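Local coordinates for protein SrtE1 (PDB 5CUW) that anchors surface proteins to the cell wall as a class E sortase transpeptidase that recognises LAxTG and LPxTG sorting motifs, at residues A41-P46 with V52-G57; A80-K85 with K121-K126; V139-P144 with I174-M179; T161-E166 with K170-V175. All blocks are in the same frame, centred on the assembly; numbering follows the deposited sequence.

Contact 1 (A41-P46 with V52-G57)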
loop_
_atom_site.group_PDB
_atom_site.type_symbol
_atom_site.label_atom_id
_atom_site.label_comp_id
_atom_site.label_asym_id
_atom_site.label_seq_id
_atom_site.Cartn_x
_atom_site.Cartn_y
_atom_site.Cartn_z
ATOM N N ALA A 41 8.975 6.959 -4.385
ATOM C CA ALA A 41 8.627 7.352 -3.036
ATOM C C ALA A 41 9.134 6.321 -2.048
ATOM O O ALA A 41 9.680 5.296 -2.451
ATOM C CB ALA A 41 7.118 7.525 -2.905
ATOM N N LEU A 42 8.963 6.609 -0.760
ATOM C CA LEU A 42 9.305 5.666 0.312
ATOM C C LEU A 42 8.060 5.366 1.150
ATOM O O LEU A 42 7.331 6.282 1.530
ATOM C CB LEU A 42 10.412 6.222 1.209
ATOM C CG LEU A 42 11.877 5.931 0.868
ATOM C CD1 LEU A 42 12.781 6.652 1.853
ATOM C CD2 LEU A 42 12.160 4.432 0.893
ATOM N N LEU A 43 7.820 4.089 1.433
ATOM C CA LEU A 43 6.727 3.696 2.320
ATOM C C LEU A 43 7.268 3.368 3.717
ATOM O O LEU A 43 8.203 2.578 3.843
ATOM C CB LEU A 43 5.987 2.493 1.763
ATOM C CG LEU A 43 4.749 2.045 2.548
ATOM C CD1 LEU A 43 3.607 3.031 2.323
ATOM C CD2 LEU A 43 4.331 0.634 2.140
ATOM N N HIS A 44 6.684 3.977 4.750
ATOM C CA HIS A 44 7.091 3.727 6.131
ATOM C C HIS A 44 5.938 3.091 6.892
ATOM O O HIS A 44 4.826 3.600 6.861
ATOM C CB HIS A 44 7.501 5.013 6.860
ATOM C CG HIS A 44 8.585 5.797 6.184
ATOM N ND1 HIS A 44 9.882 5.826 6.649
ATOM C CD2 HIS A 44 8.556 6.611 5.101
ATOM C CE1 HIS A 44 10.609 6.611 5.873
ATOM N NE2 HIS A 44 9.829 7.097 4.925
ATOM N N ILE A 45 6.204 1.993 7.586
ATOM C CA ILE A 45 5.217 1.434 8.512
ATOM C C ILE A 45 5.949 1.190 9.823
ATOM O O ILE A 45 6.505 0.111 10.041
ATOM C CB ILE A 45 4.571 0.132 7.986
ATOM C CG1 ILE A 45 4.217 0.268 6.502
ATOM C CG2 ILE A 45 3.303 -0.217 8.776
ATOM C CD1 ILE A 45 3.603 -0.973 5.916
ATOM N N PRO A 46 5.963 2.212 10.696
ATOM C CA PRO A 46 6.726 2.230 11.950
ATOM C C PRO A 46 6.453 1.036 12.859
ATOM O O PRO A 46 7.382 0.560 13.498
ATOM C CB PRO A 46 6.267 3.533 12.613
ATOM C CG PRO A 46 5.937 4.418 11.468
ATOM C CD PRO A 46 5.317 3.511 10.433
ATOM N N VAL A 52 10.618 1.130 2.815
ATOM C CA VAL A 52 10.767 0.429 1.549
ATOM C C VAL A 52 10.339 1.307 0.381
ATOM O O VAL A 52 9.336 2.016 0.458
ATOM C CB VAL A 52 9.965 -0.885 1.553
ATOM C CG1 VAL A 52 8.448 -0.625 1.744
ATOM C CG2 VAL A 52 10.239 -1.692 0.289
ATOM N N PRO A 53 11.115 1.275 -0.705
ATOM C CA PRO A 53 10.794 2.170 -1.818
ATOM C C PRO A 53 9.559 1.694 -2.567
ATOM O O PRO A 53 9.300 0.486 -2.630
ATOM C CB PRO A 53 12.046 2.106 -2.704
ATOM C CG PRO A 53 13.130 1.443 -1.829
ATOM C CD PRO A 53 12.363 0.525 -0.935
ATOM N N ILE A 54 8.804 2.641 -3.111
ATOM C CA ILE A 54 7.685 2.345 -4.003
ATOM C C ILE A 54 8.105 2.621 -5.437
ATOM O O ILE A 54 8.676 3.674 -5.722
ATOM C CB ILE A 54 6.427 3.197 -3.677
ATOM C CG1 ILE A 54 6.068 3.124 -2.190
ATOM C CG2 ILE A 54 5.238 2.778 -4.564
ATOM C CD1 ILE A 54 4.871 4.000 -1.823
ATOM N N ALA A 55 7.853 1.679 -6.339
ATOM C CA ALA A 55 8.172 1.897 -7.742
ATOM C C ALA A 55 6.902 1.798 -8.574
ATOM O O ALA A 55 5.895 1.289 -8.113
ATOM C CB ALA A 55 9.210 0.901 -8.224
ATOM N N GLU A 56 6.947 2.290 -9.805
ATOM C CA GLU A 56 5.770 2.256 -10.664
ATOM C C GLU A 56 5.625 0.863 -11.281
ATOM O O GLU A 56 6.575 0.337 -11.853
ATOM C CB GLU A 56 5.876 3.332 -11.759
ATOM C CG GLU A 56 4.632 3.464 -12.642
ATOM C CD GLU A 56 3.436 4.076 -11.915
ATOM O OE1 GLU A 56 3.392 4.022 -10.669
ATOM O OE2 GLU A 56 2.531 4.618 -12.590
ATOM N N GLY A 57 4.442 0.264 -11.163
ATOM C CA GLY A 57 4.205 -1.049 -11.740
ATOM C C GLY A 57 4.469 -2.173 -10.758
ATOM O O GLY A 57 5.170 -1.987 -9.761
#

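Contact 2 (A80-K85 with K121-K126)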
loop_
_atom_site.group_PDB
_atom_site.type_symbol
_atom_site.label_atom_id
_atom_site.label_comp_id
_atom_site.label_asym_id
_atom_site.label_seq_id
_atom_site.Cartn_x
_atom_site.Cartn_y
_atom_site.Cartn_z
ATOM N N ALA A 80 -5.130 5.819 -8.361
ATOM C CA ALA A 80 -4.795 7.213 -8.083
ATOM C C ALA A 80 -3.474 7.347 -7.326
ATOM O O ALA A 80 -3.033 6.400 -6.666
ATOM C CB ALA A 80 -5.921 7.862 -7.287
ATOM N N MET A 81 -2.849 8.521 -7.425
ATOM C CA MET A 81 -1.682 8.848 -6.603
ATOM C C MET A 81 -2.164 9.499 -5.315
ATOM O O MET A 81 -3.308 9.947 -5.248
ATOM C CB MET A 81 -0.724 9.780 -7.350
ATOM C CG MET A 81 -0.000 9.118 -8.522
ATOM S SD MET A 81 1.319 7.998 -7.994
ATOM C CE MET A 81 2.532 9.185 -7.420
ATOM N N PRO A 82 -1.300 9.565 -4.289
ATOM C CA PRO A 82 -1.781 10.107 -3.016
ATOM C C PRO A 82 -2.073 11.604 -3.089
ATOM O O PRO A 82 -2.850 12.104 -2.269
ATOM C CB PRO A 82 -0.630 9.813 -2.041
ATOM C CG PRO A 82 0.196 8.753 -2.725
ATOM C CD PRO A 82 0.081 9.062 -4.186
ATOM N N ASP A 83 -1.483 12.318 -4.045
ATOM C CA ASP A 83 -1.723 13.758 -4.104
ATOM C C ASP A 83 -3.126 14.096 -4.645
ATOM O O ASP A 83 -3.594 15.220 -4.486
ATOM C CB ASP A 83 -0.639 14.462 -4.937
ATOM C CG ASP A 83 -0.581 13.972 -6.360
ATOM O OD1 ASP A 83 -0.293 12.777 -6.570
ATOM O OD2 ASP A 83 -0.799 14.791 -7.275
ATOM N N ALA A 84 -3.808 13.122 -5.246
ATOM C CA ALA A 84 -5.189 13.335 -5.703
ATOM C C ALA A 84 -6.136 13.521 -4.524
ATOM O O ALA A 84 -6.067 12.778 -3.541
ATOM C CB ALA A 84 -5.649 12.177 -6.555
ATOM N N LYS A 85 -7.034 14.498 -4.630
ATOM C CA LYS A 85 -7.942 14.823 -3.532
ATOM C C LYS A 85 -8.971 13.733 -3.269
ATOM O O LYS A 85 -9.706 13.790 -2.292
ATOM C CB LYS A 85 -8.643 16.146 -3.800
ATOM C CG LYS A 85 -7.669 17.300 -3.903
ATOM C CD LYS A 85 -6.668 17.247 -2.753
ATOM C CE LYS A 85 -5.696 18.416 -2.803
ATOM N NZ LYS A 85 -4.699 18.366 -1.697
ATOM N N LYS A 121 6.071 15.848 -0.252
ATOM C CA LYS A 121 5.114 15.713 0.848
ATOM C C LYS A 121 5.252 14.423 1.635
ATOM O O LYS A 121 5.806 13.439 1.147
ATOM C CB LYS A 121 3.674 15.790 0.322
ATOM C CG LYS A 121 3.310 17.121 -0.313
ATOM C CD LYS A 121 1.974 17.053 -1.010
ATOM C CE LYS A 121 1.590 18.413 -1.562
ATOM N NZ LYS A 121 1.380 19.373 -0.449
ATOM N N TYR A 122 4.720 14.446 2.855
ATOM C CA TYR A 122 4.424 13.237 3.612
ATOM C C TYR A 122 2.910 12.998 3.598
ATOM O O TYR A 122 2.133 13.888 3.939
ATOM C CB TYR A 122 4.901 13.355 5.057
ATOM C CG TYR A 122 6.390 13.496 5.234
ATOM C CD1 TYR A 122 7.213 12.376 5.266
ATOM C CD2 TYR A 122 6.974 14.750 5.395
ATOM C CE1 TYR A 122 8.595 12.502 5.445
ATOM C CE2 TYR A 122 8.347 14.885 5.572
ATOM C CZ TYR A 122 9.147 13.756 5.597
ATOM O OH TYR A 122 10.500 13.878 5.775
ATOM N N PHE A 123 2.497 11.798 3.216
ATOM C CA PHE A 123 1.096 11.414 3.279
ATOM C C PHE A 123 0.894 10.406 4.398
ATOM O O PHE A 123 1.380 9.277 4.314
ATOM C CB PHE A 123 0.643 10.832 1.941
ATOM C CG PHE A 123 0.704 11.818 0.812
ATOM C CD1 PHE A 123 -0.325 12.733 0.611
ATOM C CD2 PHE A 123 1.789 11.833 -0.052
ATOM C CE1 PHE A 123 -0.259 13.648 -0.444
ATOM C CE2 PHE A 123 1.857 12.737 -1.086
ATOM C CZ PHE A 123 0.836 13.647 -1.281
ATOM N N VAL A 124 0.200 10.812 5.453
ATOM C CA VAL A 124 -0.019 9.914 6.586
ATOM C C VAL A 124 -1.385 9.253 6.512
ATOM O O VAL A 124 -2.403 9.931 6.583
ATOM C CB VAL A 124 0.100 10.657 7.934
ATOM C CG1 VAL A 124 -0.188 9.695 9.098
ATOM C CG2 VAL A 124 1.487 11.277 8.073
ATOM N N TYR A 125 -1.393 7.931 6.373
ATOM C CA TYR A 125 -2.608 7.149 6.453
ATOM C C TYR A 125 -2.678 6.408 7.776
ATOM O O TYR A 125 -1.649 6.126 8.399
ATOM C CB TYR A 125 -2.689 6.130 5.317
ATOM C CG TYR A 125 -2.639 6.698 3.915
ATOM C CD1 TYR A 125 -1.424 6.979 3.311
ATOM C CD2 TYR A 125 -3.798 6.891 3.172
ATOM C CE1 TYR A 125 -1.356 7.478 2.007
ATOM C CE2 TYR A 125 -3.739 7.397 1.849
ATOM C CZ TYR A 125 -2.519 7.681 1.281
ATOM O OH TYR A 125 -2.464 8.174 -0.024
ATOM N N LYS A 126 -3.891 6.071 8.194
ATOM C CA LYS A 126 -4.061 5.161 9.329
ATOM C C LYS A 126 -4.864 3.931 8.914
ATOM O O LYS A 126 -5.833 4.032 8.151
ATOM C CB LYS A 126 -4.719 5.891 10.497
ATOM C CG LYS A 126 -3.734 6.850 11.167
ATOM C CD LYS A 126 -4.252 7.442 12.463
ATOM C CE LYS A 126 -3.252 8.450 13.019
ATOM N NZ LYS A 126 -3.863 9.318 14.061
#

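Contact 3 (V139-P144 with I174-M179)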
loop_
_atom_site.group_PDB
_atom_site.type_symbol
_atom_site.label_atom_id
_atom_site.label_comp_id
_atom_site.label_asym_id
_atom_site.label_seq_id
_atom_site.Cartn_x
_atom_site.Cartn_y
_atom_site.Cartn_z
ATOM N N VAL A 139 -9.972 -8.034 -8.005
ATOM C CA VAL A 139 -9.313 -6.748 -8.194
ATOM C C VAL A 139 -10.130 -5.557 -7.699
ATOM O O VAL A 139 -9.609 -4.441 -7.609
ATOM C CB VAL A 139 -8.974 -6.503 -9.682
ATOM C CG1 VAL A 139 -7.921 -7.485 -10.151
ATOM C CG2 VAL A 139 -10.227 -6.593 -10.535
ATOM N N SER A 140 -11.398 -5.781 -7.369
ATOM C CA SER A 140 -12.265 -4.680 -6.947
ATOM C C SER A 140 -11.809 -4.059 -5.624
ATOM O O SER A 140 -12.278 -2.988 -5.244
ATOM C CB SER A 140 -13.712 -5.157 -6.833
ATOM O OG SER A 140 -14.208 -5.549 -8.098
ATOM N N VAL A 141 -10.889 -4.720 -4.930
ATOM C CA VAL A 141 -10.323 -4.151 -3.703
ATOM C C VAL A 141 -9.403 -2.961 -4.030
ATOM O O VAL A 141 -8.951 -2.252 -3.127
ATOM C CB VAL A 141 -9.525 -5.200 -2.880
ATOM C CG1 VAL A 141 -10.421 -6.372 -2.492
ATOM C CG2 VAL A 141 -8.293 -5.687 -3.652
ATOM N N LEU A 142 -9.144 -2.746 -5.321
ATOM C CA LEU A 142 -8.361 -1.606 -5.796
ATOM C C LEU A 142 -9.219 -0.509 -6.436
ATOM O O LEU A 142 -8.668 0.432 -7.009
ATOM C CB LEU A 142 -7.317 -2.054 -6.829
ATOM C CG LEU A 142 -6.238 -3.039 -6.360
ATOM C CD1 LEU A 142 -5.457 -3.558 -7.549
ATOM C CD2 LEU A 142 -5.298 -2.372 -5.357
ATOM N N ASP A 143 -10.545 -0.644 -6.363
ATOM C CA ASP A 143 -11.477 0.363 -6.905
ATOM C C ASP A 143 -11.307 1.691 -6.163
ATOM O O ASP A 143 -10.891 1.693 -4.999
ATOM C CB ASP A 143 -12.936 -0.108 -6.769
ATOM C CG ASP A 143 -13.316 -1.202 -7.772
ATOM O OD1 ASP A 143 -12.538 -1.471 -8.713
ATOM O OD2 ASP A 143 -14.414 -1.784 -7.626
ATOM N N PRO A 144 -11.665 2.826 -6.805
ATOM C CA PRO A 144 -11.526 4.109 -6.106
ATOM C C PRO A 144 -12.180 4.112 -4.713
ATOM O O PRO A 144 -11.615 4.692 -3.776
ATOM C CB PRO A 144 -12.223 5.083 -7.053
ATOM C CG PRO A 144 -11.916 4.517 -8.400
ATOM C CD PRO A 144 -12.047 3.017 -8.215
ATOM N N ILE A 174 -5.508 -8.306 2.131
ATOM C CA ILE A 174 -5.656 -6.883 1.824
ATOM C C ILE A 174 -5.790 -6.042 3.101
ATOM O O ILE A 174 -6.594 -6.356 3.975
ATOM C CB ILE A 174 -6.900 -6.638 0.941
ATOM C CG1 ILE A 174 -7.034 -7.728 -0.127
ATOM C CG2 ILE A 174 -6.883 -5.238 0.344
ATOM C CD1 ILE A 174 -5.897 -7.788 -1.106
ATOM N N VAL A 175 -5.013 -4.974 3.200
ATOM C CA VAL A 175 -5.145 -4.030 4.306
ATOM C C VAL A 175 -5.434 -2.628 3.741
ATOM O O VAL A 175 -4.753 -2.199 2.818
ATOM C CB VAL A 175 -3.870 -4.019 5.165
ATOM C CG1 VAL A 175 -3.908 -2.907 6.191
ATOM C CG2 VAL A 175 -3.673 -5.374 5.819
ATOM N N TRP A 176 -6.457 -1.947 4.268
ATOM C CA TRP A 176 -6.827 -0.586 3.831
ATOM C C TRP A 176 -6.609 0.471 4.917
ATOM O O TRP A 176 -6.813 0.209 6.111
ATOM C CB TRP A 176 -8.307 -0.511 3.413
ATOM C CG TRP A 176 -8.727 -1.350 2.227
ATOM C CD1 TRP A 176 -8.537 -1.046 0.893
ATOM C CD2 TRP A 176 -9.471 -2.579 2.252
ATOM N NE1 TRP A 176 -9.086 -2.031 0.106
ATOM C CE2 TRP A 176 -9.665 -2.979 0.909
ATOM C CE3 TRP A 176 -9.980 -3.386 3.276
ATOM C CZ2 TRP A 176 -10.345 -4.147 0.568
ATOM C CZ3 TRP A 176 -10.653 -4.549 2.935
ATOM C CH2 TRP A 176 -10.831 -4.917 1.592
ATOM N N GLY A 177 -6.237 1.674 4.489
ATOM C CA GLY A 177 -6.094 2.814 5.378
ATOM C C GLY A 177 -6.749 4.063 4.807
ATOM O O GLY A 177 -7.133 4.088 3.634
ATOM N N LYS A 178 -6.875 5.093 5.642
ATOM C CA LYS A 178 -7.485 6.374 5.255
ATOM C C LYS A 178 -6.555 7.519 5.585
ATOM O O LYS A 178 -5.991 7.550 6.674
ATOM C CB LYS A 178 -8.806 6.601 5.990
ATOM C CG LYS A 178 -9.855 5.551 5.767
ATOM C CD LYS A 178 -11.118 5.907 6.536
ATOM C CE LYS A 178 -10.819 6.162 8.004
ATOM N NZ LYS A 178 -12.047 6.508 8.773
ATOM N N MET A 179 -6.447 8.502 4.699
ATOM C CA MET A 179 -5.502 9.596 4.919
ATOM C C MET A 179 -5.923 10.497 6.072
ATOM O O MET A 179 -7.093 10.855 6.192
ATOM C CB MET A 179 -5.345 10.431 3.645
ATOM C CG MET A 179 -4.081 11.300 3.668
ATOM S SD MET A 179 -3.903 12.296 2.178
ATOM C CE MET A 179 -3.486 11.028 0.971
#

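Contact 4 (T161-E166 with K170-V175)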
loop_
_atom_site.group_PDB
_atom_site.type_symbol
_atom_site.label_atom_id
_atom_site.label_comp_id
_atom_site.label_asym_id
_atom_site.label_seq_id
_atom_site.Cartn_x
_atom_site.Cartn_y
_atom_site.Cartn_z
ATOM N N THR A 161 -1.625 -4.962 -0.708
ATOM C CA THR A 161 -1.962 -6.344 -1.077
ATOM C C THR A 161 -0.738 -7.250 -1.000
ATOM O O THR A 161 0.355 -6.852 -1.393
ATOM C CB THR A 161 -2.572 -6.422 -2.509
ATOM O OG1 THR A 161 -1.538 -6.278 -3.501
ATOM C CG2 THR A 161 -3.596 -5.323 -2.707
ATOM N N THR A 162 -0.906 -8.464 -0.479
ATOM C CA THR A 162 0.199 -9.415 -0.443
ATOM C C THR A 162 -0.374 -10.824 -0.526
ATOM O O THR A 162 -1.587 -10.994 -0.562
ATOM C CB THR A 162 1.048 -9.255 0.839
ATOM O OG1 THR A 162 2.275 -9.993 0.713
ATOM C CG2 THR A 162 0.267 -9.747 2.057
ATOM N N CYS A 163 0.489 -11.833 -0.562
ATOM C CA CYS A 163 0.023 -13.215 -0.645
ATOM C C CYS A 163 -0.251 -13.830 0.726
ATOM O O CYS A 163 0.324 -13.426 1.733
ATOM C CB CYS A 163 1.038 -14.071 -1.394
ATOM S SG CYS A 163 1.277 -13.589 -3.117
ATOM N N THR A 164 -1.135 -14.820 0.751
ATOM C CA THR A 164 -1.426 -15.568 1.972
ATOM C C THR A 164 -1.979 -16.935 1.581
ATOM O O THR A 164 -2.662 -17.052 0.557
ATOM C CB THR A 164 -2.428 -14.804 2.875
ATOM O OG1 THR A 164 -2.331 -15.273 4.224
ATOM C CG2 THR A 164 -3.870 -14.954 2.370
ATOM N N PRO A 165 -1.671 -17.983 2.371
ATOM C CA PRO A 165 -0.821 -17.976 3.570
ATOM C C PRO A 165 0.647 -17.799 3.224
ATOM O O PRO A 165 0.991 -17.694 2.045
ATOM C CB PRO A 165 -1.063 -19.365 4.177
ATOM C CG PRO A 165 -1.350 -20.222 2.994
ATOM C CD PRO A 165 -2.143 -19.342 2.052
ATOM N N GLU A 166 1.510 -17.790 4.233
ATOM C CA GLU A 166 2.926 -17.533 3.995
ATOM C C GLU A 166 3.549 -18.622 3.135
ATOM O O GLU A 166 3.135 -19.777 3.183
ATOM C CB GLU A 166 3.681 -17.404 5.314
ATOM C CG GLU A 166 3.355 -16.138 6.089
ATOM C CD GLU A 166 4.422 -15.792 7.120
ATOM O OE1 GLU A 166 4.056 -15.455 8.268
ATOM O OE2 GLU A 166 5.624 -15.853 6.781
ATOM N N LYS A 170 -1.546 -18.653 -2.901
ATOM C CA LYS A 170 -2.875 -19.229 -3.067
ATOM C C LYS A 170 -3.958 -18.163 -2.983
ATOM O O LYS A 170 -4.814 -18.058 -3.863
ATOM C CB LYS A 170 -3.099 -20.314 -2.012
ATOM C CG LYS A 170 -4.316 -21.181 -2.240
ATOM C CD LYS A 170 -4.047 -22.617 -1.807
ATOM C CE LYS A 170 -3.727 -22.717 -0.320
ATOM N NZ LYS A 170 -4.938 -22.546 0.531
ATOM N N TYR A 171 -3.912 -17.363 -1.926
ATOM C CA TYR A 171 -4.875 -16.291 -1.749
ATOM C C TYR A 171 -4.159 -14.963 -1.613
ATOM O O TYR A 171 -2.931 -14.898 -1.654
ATOM C CB TYR A 171 -5.749 -16.530 -0.512
ATOM C CG TYR A 171 -6.603 -17.775 -0.553
ATOM C CD1 TYR A 171 -7.716 -17.858 -1.380
ATOM C CD2 TYR A 171 -6.318 -18.854 0.268
ATOM C CE1 TYR A 171 -8.504 -18.994 -1.400
ATOM C CE2 TYR A 171 -7.094 -19.985 0.255
ATOM C CZ TYR A 171 -8.182 -20.056 -0.578
ATOM O OH TYR A 171 -8.945 -21.197 -0.575
ATOM N N ARG A 172 -4.938 -13.903 -1.424
ATOM C CA ARG A 172 -4.369 -12.595 -1.151
ATOM C C ARG A 172 -4.902 -12.027 0.160
ATOM O O ARG A 172 -6.021 -12.327 0.559
ATOM C CB ARG A 172 -4.676 -11.629 -2.284
ATOM C CG ARG A 172 -4.201 -12.090 -3.640
ATOM C CD ARG A 172 -2.684 -12.072 -3.732
ATOM N NE ARG A 172 -2.241 -12.462 -5.066
ATOM C CZ ARG A 172 -1.902 -13.700 -5.405
ATOM N NH1 ARG A 172 -1.936 -14.674 -4.504
ATOM N NH2 ARG A 172 -1.519 -13.961 -6.644
ATOM N N MET A 173 -4.082 -11.207 0.815
ATOM C CA MET A 173 -4.469 -10.497 2.031
ATOM C C MET A 173 -4.451 -9.005 1.745
ATOM O O MET A 173 -3.479 -8.494 1.180
ATOM C CB MET A 173 -3.510 -10.841 3.185
ATOM C CG MET A 173 -3.528 -9.841 4.332
ATOM S SD MET A 173 -2.584 -10.437 5.762
ATOM C CE MET A 173 -0.947 -10.613 5.058
ATOM N N ILE A 174 -5.508 -8.306 2.131
ATOM C CA ILE A 174 -5.656 -6.883 1.824
ATOM C C ILE A 174 -5.790 -6.042 3.101
ATOM O O ILE A 174 -6.594 -6.356 3.975
ATOM C CB ILE A 174 -6.900 -6.638 0.941
ATOM C CG1 ILE A 174 -7.034 -7.728 -0.127
ATOM C CG2 ILE A 174 -6.883 -5.238 0.344
ATOM C CD1 ILE A 174 -5.897 -7.788 -1.106
ATOM N N VAL A 175 -5.013 -4.974 3.200
ATOM C CA VAL A 175 -5.145 -4.030 4.306
ATOM C C VAL A 175 -5.434 -2.628 3.741
ATOM O O VAL A 175 -4.753 -2.199 2.818
ATOM C CB VAL A 175 -3.870 -4.019 5.165
ATOM C CG1 VAL A 175 -3.908 -2.907 6.191
ATOM C CG2 VAL A 175 -3.673 -5.374 5.819
#

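Contact 1 (A41-P46 with V52-G57)
Ala41, Leu42 and Leu43 pair antiparallel with Ile54, Pro53 and Val52, the short strand axes approaching to 4.3 Å at 134°. Leu43 and Val52 form a hydrogen-bonded pair in which each backbone N serves the other's O. Leu43 N to Val52 O is 2.7 Å and nearly straight. The return bond, Val52 N to Leu43 O, is 3.0 Å and more bent. Ile54 N adds a third bond to Ala41 O at 2.9 Å. At the non-hydrogen-bonded pair of Leu42 and Pro53 no N-H bond crosses; Pro53 CA makes a CA-H...O contact with Ala41 O.

The two strands form the first beta hairpin of the sortase beta barrel. On the face of Leu43, its CB touches both Val52 CG1 and Ile54 CG1, 4.0 Å from each. Val52 chi1 of 61° sets CG1 between the backbone N and the carbonyl carbon, beside Leu43. Ile54 runs on to meet Phe89 and Leu91 of strand 87-92, so this face belongs to the buried interior. On the other face, the CD2 branch of Leu42 lies against Pro53, 3.7 Å from its N and 4.2 Å from its ring CG. This side is partly exposed, and Glu117 and Val51 also touch Leu42.

Contact 2 (A80-K85 with K121-K126)
Pro82 presses on Phe123 and Tyr125 of strand 121-134, and aromatic contacts dominate. Its CB lies over the centre of the Phe123 ring, 3.7 Å from the centroid and 11° off the ring normal. This is a CH-pi contact. Phe123 chi1 of -64° aims the ring at the loop, and chi2 of -82° turns its face to the proline.

The second aromatic is met differently. Pro82 CB lies near the plane of the Tyr125 ring, at its edge, and Tyr125 OH comes within 3.2 Å of it. The two side chains cross at about a right angle.

Further van der Waals contacts add to this. Asp83 CA is 3.8 Å from Phe123 CZ, and Asp83 CB adds a looser touch there. Pro82 O is 3.5 Å from Phe123 CE1.

Polar bonds lie beside the contact. Ala84 N bonds to Met81 O in a type I turn, and Pro82 O accepts from Arg156 NH2 of strand 156-164. No hydrogen bond spans the two segments. The loop leading into strand 87-92 is thus held on strand 121-134 by van der Waals and CH-pi contacts, while an arginine from another strand satisfies the buried proline carbonyl.

Contact 3 (V139-P144 with I174-M179)
The Trp176 indole meets Val141 at its edge and carries Ile174 on one face. At the edge, Trp176 NE1 donates a hydrogen bond to Val141 O at 3.2 Å. The bond is almost straight, 176° at the hydrogen. The oxygen lies in the ring plane, and the indole N-H lies in the carbonyl plane on a lone pair. The buried indole N-H is thus satisfied by a well-aligned acceptor. On the face, Ile174 CG2 sits 3.5 Å above the plane, offset toward the rim. With chi1 at -63° the indole of Trp176 swings beside its backbone N and reaches the 3-10 segment 139-142.

The Val141 side chain crosses the indole at about a right angle. Its CB is 3.7 Å from Trp176 CZ2, and CG1 also rests on this carbon. The other branch, CG2, meets Ile174 CD1 tip to tip at 4.1 Å. One valine thus gives its carbonyl to the tryptophan and its methyl groups to both side chains.

Two backbone bonds shape the 3-10 turn that presents Val141: Leu142 N to Val139 O, and Asp143 N to Ser140 O. Gln12 touches both Val141 and Ile174 and probably belongs to the tripeptide in the active site. The segment 139-144 lies in the loop between strands 121-134 and 156-164, the beta6/beta7 loop of sortases, which commonly forms one wall of the sorting-signal groove. Here it is fixed to the barrel strand that also bears Arg172, the probable active-site arginine.

Contact 4 (T161-E166 with K170-V175)
Two reciprocal pairs of backbone bonds join Thr162 to Met173 and Thr164 to Tyr171. The shortest, Tyr171 N to Thr164 O, is 2.8 Å. Met173 N to Thr162 O follows at 2.9 Å. Tyr171 O takes two donors from opposite faces of its plane: Thr164 N, and the guanidinium of the next residue, Arg172 NH1, at 3.0 Å. Arg172 NH1 also bonds to Ser169 O, so two carbonyls fix the rotation of this group.

The antiparallel strands form the beta7-beta8 hairpin of the sortase barrel, which carries the probable active-site residues Cys163 and Arg172. These two form a non-hydrogen-bonded pair. Cys163 SG lies over one face of the Arg172 guanidinium, offset toward the rim, 3.7 Å from NH1. A bend at chi2 (-69°) folds the arginine chain over the strand, with CD 3.5 Å from Thr162 O. The third probable catalytic residue, His94, lies about 6 Å from Thr162 by side chain.

On the face of Thr162 and Thr164, Thr162 and Met173 run side by side. Thr164 CG2 reaches Tyr171 CB at 3.8 Å, and Thr164 O sits near the plane of the Tyr171 ring, at its edge. Thr162 OG1 bonds to Gly93 O. On the other face, Thr161 CG2 touches Ile174 CD1 at 3.7 Å. Thr161 OG1 is hydrogen-bonded to Tyr72 OH, the inferred substrate-recognition residue, and to Ala13 O.

From the N terminus, contact 1 closes first, as the hairpin of strands 39-45 and 50-56. Contact 2 follows in series: it ties the loop before strand 87-92 to strand 121-134 across 35 residues. Contact 3 then closes the stretch after strand 121-134 onto strand 171-184. Contact 4 opens within that loop, at 161-166, and ends on the same stretch, sharing Ile174 and Val175. Contacts 2 and 3 touch where Lys178 N meets Lys126 O and where Met179 packs on Phe123 and Tyr125. Contact 1 stands apart, about 18 Å between centres from contact 4. All four reach one sheet.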